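Local coordinates for MMS19 nucleotide excision repair protein homolog (Mus musculus, PDB 6TBL), which probably serves as a key component of the cytosolic iron-sulfur protein assembly complex, helping insert clusters into proteins of DNA metabolism and genome integrity, at residues 29-40 against 68-79. Residues are numbered along the deposited sequence; the frame is centred on the assembly and turned at random.
Sequences LSCLQPLLLEAP and AALQCMHALTRL. With K (potassium ion), chain G.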
# COMPACT_ATOMS: atom_id res chain seq x y z
N LEU A 29 -25.33 17.99 22.93
CA LEU A 29 -23.93 18.05 22.50
C LEU A 29 -23.24 19.29 23.05
O LEU A 29 -22.04 19.25 23.37
CB LEU A 29 -23.84 18.01 20.98
CG LEU A 29 -24.08 16.66 20.30
CD1 LEU A 29 -24.25 16.84 18.80
CD2 LEU A 29 -22.94 15.70 20.61
N SER A 30 -23.96 20.40 23.17
CA SER A 30 -23.37 21.61 23.73
C SER A 30 -23.07 21.46 25.22
O SER A 30 -22.26 22.23 25.76
CB SER A 30 -24.29 22.81 23.51
OG SER A 30 -25.49 22.68 24.25
N CYS A 31 -23.69 20.50 25.89
CA CYS A 31 -23.39 20.21 27.29
C CYS A 31 -22.28 19.18 27.43
O CYS A 31 -21.49 19.26 28.39
CB CYS A 31 -24.63 19.70 28.01
SG CYS A 31 -25.96 20.89 28.13
N LEU A 32 -22.19 18.23 26.50
CA LEU A 32 -21.25 17.13 26.64
C LEU A 32 -19.81 17.56 26.37
O LEU A 32 -18.89 17.08 27.03
CB LEU A 32 -21.65 15.99 25.70
CG LEU A 32 -22.92 15.25 26.11
CD1 LEU A 32 -23.38 14.31 25.02
CD2 LEU A 32 -22.69 14.50 27.41
N GLN A 33 -19.61 18.47 25.42
CA GLN A 33 -18.24 18.88 25.08
C GLN A 33 -17.49 19.48 26.27
O GLN A 33 -16.35 19.05 26.52
CB GLN A 33 -18.27 19.84 23.89
CG GLN A 33 -16.92 20.48 23.60
CD GLN A 33 -16.92 21.28 22.32
OE1 GLN A 33 -17.88 21.25 21.55
NE2 GLN A 33 -15.83 22.01 22.08
N PRO A 34 -18.03 20.44 27.02
CA PRO A 34 -17.28 20.92 28.20
C PRO A 34 -17.06 19.84 29.25
O PRO A 34 -16.02 19.85 29.92
CB PRO A 34 -18.16 22.06 28.74
CG PRO A 34 -19.04 22.45 27.60
CD PRO A 34 -19.29 21.18 26.85
N LEU A 35 -18.01 18.91 29.40
CA LEU A 35 -17.81 17.82 30.34
C LEU A 35 -16.64 16.94 29.92
O LEU A 35 -15.87 16.47 30.77
CB LEU A 35 -19.09 16.99 30.46
CG LEU A 35 -20.34 17.74 30.93
CD1 LEU A 35 -21.54 16.81 30.97
CD2 LEU A 35 -20.11 18.37 32.30
N LEU A 36 -16.48 16.71 28.61
CA LEU A 36 -15.34 15.94 28.14
C LEU A 36 -14.03 16.66 28.41
O LEU A 36 -13.00 16.02 28.65
CB LEU A 36 -15.48 15.65 26.64
CG LEU A 36 -16.68 14.80 26.22
CD1 LEU A 36 -16.80 14.73 24.71
CD2 LEU A 36 -16.56 13.40 26.82
N LEU A 37 -14.04 17.99 28.38
CA LEU A 37 -12.80 18.74 28.54
C LEU A 37 -12.44 18.96 30.01
O LEU A 37 -11.26 18.96 30.36
CB LEU A 37 -12.91 20.09 27.83
CG LEU A 37 -13.18 20.03 26.32
CD1 LEU A 37 -13.34 21.43 25.75
CD2 LEU A 37 -12.05 19.29 25.61
N GLU A 38 -13.44 19.15 30.88
CA GLU A 38 -13.19 19.52 32.26
C GLU A 38 -13.38 18.38 33.25
O GLU A 38 -12.82 18.45 34.35
CB GLU A 38 -14.10 20.68 32.68
CG GLU A 38 -14.07 21.86 31.72
CD GLU A 38 -12.69 22.49 31.59
OE1 GLU A 38 -11.88 22.34 32.53
OE2 GLU A 38 -12.42 23.12 30.55
N ALA A 39 -14.15 17.35 32.91
CA ALA A 39 -14.36 16.20 33.79
C ALA A 39 -14.04 14.91 33.05
O ALA A 39 -14.89 14.03 32.89
CB ALA A 39 -15.80 16.19 34.31
N PRO A 40 -12.79 14.74 32.61
CA PRO A 40 -12.48 13.57 31.76
C PRO A 40 -12.50 12.25 32.51
O PRO A 40 -12.82 11.22 31.91
CB PRO A 40 -11.09 13.90 31.21
CG PRO A 40 -10.47 14.72 32.28
CD PRO A 40 -11.58 15.54 32.90
N ALA A 68 -21.15 19.73 15.55
CA ALA A 68 -21.08 19.55 17.00
C ALA A 68 -20.62 18.14 17.36
O ALA A 68 -19.85 17.95 18.31
CB ALA A 68 -22.43 19.86 17.63
N ALA A 69 -21.08 17.14 16.61
CA ALA A 69 -20.69 15.76 16.89
C ALA A 69 -19.19 15.57 16.72
O ALA A 69 -18.54 14.92 17.54
CB ALA A 69 -21.46 14.80 15.98
N LEU A 70 -18.62 16.14 15.65
CA LEU A 70 -17.18 16.01 15.42
C LEU A 70 -16.37 16.80 16.45
O LEU A 70 -15.27 16.38 16.81
CB LEU A 70 -16.83 16.46 14.01
CG LEU A 70 -17.42 15.61 12.88
CD1 LEU A 70 -17.10 16.22 11.53
CD2 LEU A 70 -16.90 14.18 12.96
N GLN A 71 -16.90 17.94 16.91
CA GLN A 71 -16.21 18.68 17.96
C GLN A 71 -16.15 17.88 19.26
O GLN A 71 -15.19 18.02 20.03
CB GLN A 71 -16.89 20.03 18.19
CG GLN A 71 -16.80 20.97 17.01
CD GLN A 71 -17.50 22.29 17.26
OE1 GLN A 71 -18.07 22.52 18.32
NE2 GLN A 71 -17.45 23.18 16.27
N CYS A 72 -17.17 17.06 19.53
CA CYS A 72 -17.11 16.17 20.68
C CYS A 72 -16.12 15.03 20.45
O CYS A 72 -15.43 14.60 21.38
CB CYS A 72 -18.50 15.62 20.99
SG CYS A 72 -19.58 16.79 21.84
N MET A 73 -16.05 14.53 19.21
CA MET A 73 -15.04 13.53 18.88
C MET A 73 -13.64 14.07 19.11
O MET A 73 -12.75 13.35 19.55
CB MET A 73 -15.20 13.08 17.42
CG MET A 73 -16.43 12.24 17.18
SD MET A 73 -16.38 10.72 18.14
CE MET A 73 -14.87 9.98 17.52
N HIS A 74 -13.43 15.36 18.80
CA HIS A 74 -12.17 16.00 19.14
C HIS A 74 -11.99 16.11 20.65
O HIS A 74 -10.92 15.81 21.18
CB HIS A 74 -12.10 17.38 18.48
CG HIS A 74 -10.81 18.10 18.70
ND1 HIS A 74 -10.55 18.83 19.83
CD2 HIS A 74 -9.71 18.21 17.91
CE1 HIS A 74 -9.34 19.36 19.74
NE2 HIS A 74 -8.81 18.99 18.59
N ALA A 75 -13.05 16.51 21.36
CA ALA A 75 -12.97 16.67 22.80
C ALA A 75 -12.78 15.34 23.52
O ALA A 75 -12.29 15.33 24.65
CB ALA A 75 -14.21 17.38 23.32
N LEU A 76 -13.17 14.23 22.89
CA LEU A 76 -12.96 12.92 23.51
C LEU A 76 -11.49 12.64 23.75
O LEU A 76 -11.14 11.91 24.69
CB LEU A 76 -13.56 11.83 22.63
CG LEU A 76 -15.01 11.43 22.88
CD1 LEU A 76 -15.42 10.32 21.93
CD2 LEU A 76 -15.18 10.98 24.32
N THR A 77 -10.60 13.20 22.92
CA THR A 77 -9.17 12.93 23.06
C THR A 77 -8.58 13.49 24.35
O THR A 77 -7.41 13.23 24.63
CB THR A 77 -8.42 13.49 21.86
OG1 THR A 77 -8.55 14.92 21.82
CG2 THR A 77 -8.98 12.91 20.56
N ARG A 78 -9.35 14.25 25.14
CA ARG A 78 -8.88 14.71 26.44
C ARG A 78 -9.00 13.64 27.52
O ARG A 78 -8.35 13.77 28.56
CB ARG A 78 -9.65 15.97 26.86
CG ARG A 78 -9.05 16.69 28.06
CD ARG A 78 -9.23 18.19 27.94
NE ARG A 78 -8.59 18.72 26.74
CZ ARG A 78 -8.50 20.02 26.46
NH1 ARG A 78 -9.01 20.92 27.29
NH2 ARG A 78 -7.90 20.42 25.34
N LEU A 79 -9.79 12.60 27.28
CA LEU A 79 -9.88 11.49 28.22
C LEU A 79 -8.53 10.79 28.31
O LEU A 79 -7.66 10.97 27.45
CB LEU A 79 -10.97 10.51 27.78
CG LEU A 79 -12.36 11.08 27.49
CD1 LEU A 79 -13.36 9.97 27.29
CD2 LEU A 79 -12.82 12.03 28.58
K K G . -5.22 12.04 25.98
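Leu36 and Leu37 both hold CG beside the backbone N and anti to the carbonyl carbon, which carries their delta methyls toward 68-79; their successive positions on the helix make the approaches differ, Leu36 facing the second segment from CB onward and Leu37 reaching it with its end. Leu36 CD2 meets Leu76 CD2 at 3.7 Å on the buried side, the two side chains running at a slant to each other, while its CB rests near Ala75 CB. Leu37 CD2 comes to Ala75 CB from the next position, also at 3.7 Å, so the small methyl of Ala75 is met by two consecutive leucines. That same CD2 lies 3.5 Å above the guanidinium plane of Arg78, displaced toward its rim. The arginine reaches there with CG anti to its own N (chi1 -168°) and a chain bent at the next two torsions.

Toward the N-terminal end, Cys72 SG touches Leu29 CD2 at 3.7 Å, and Leu29 CD1 packs on Ala68 CB; Phe54 of helix 47-57 touches both Leu29 and Cys72. As modelled, Gln33 OE1 and Gln71 OE1 stand 3.5 Å apart, two acceptors with amide planes 83° apart, and make no hydrogen bond. At the far end Pro40 CB packs on Leu79 CD2.

The axes of 29-38 and 68-76 approach to 8.8 Å at only 12°, the near-parallel stacking of equivalent helices in successive HEAT repeats, here repeats 2 and 3. On the turn from Leu76 to Leu79, Thr77 O and Leu79 O bind a potassium ion, with Thr81 OG1 as a third protein ligand. With no hydrogen bond crossing between the segments, their cohesion rests on apolar packing, and the polar ends of Gln33, Gln71 and Arg78 lie along one margin.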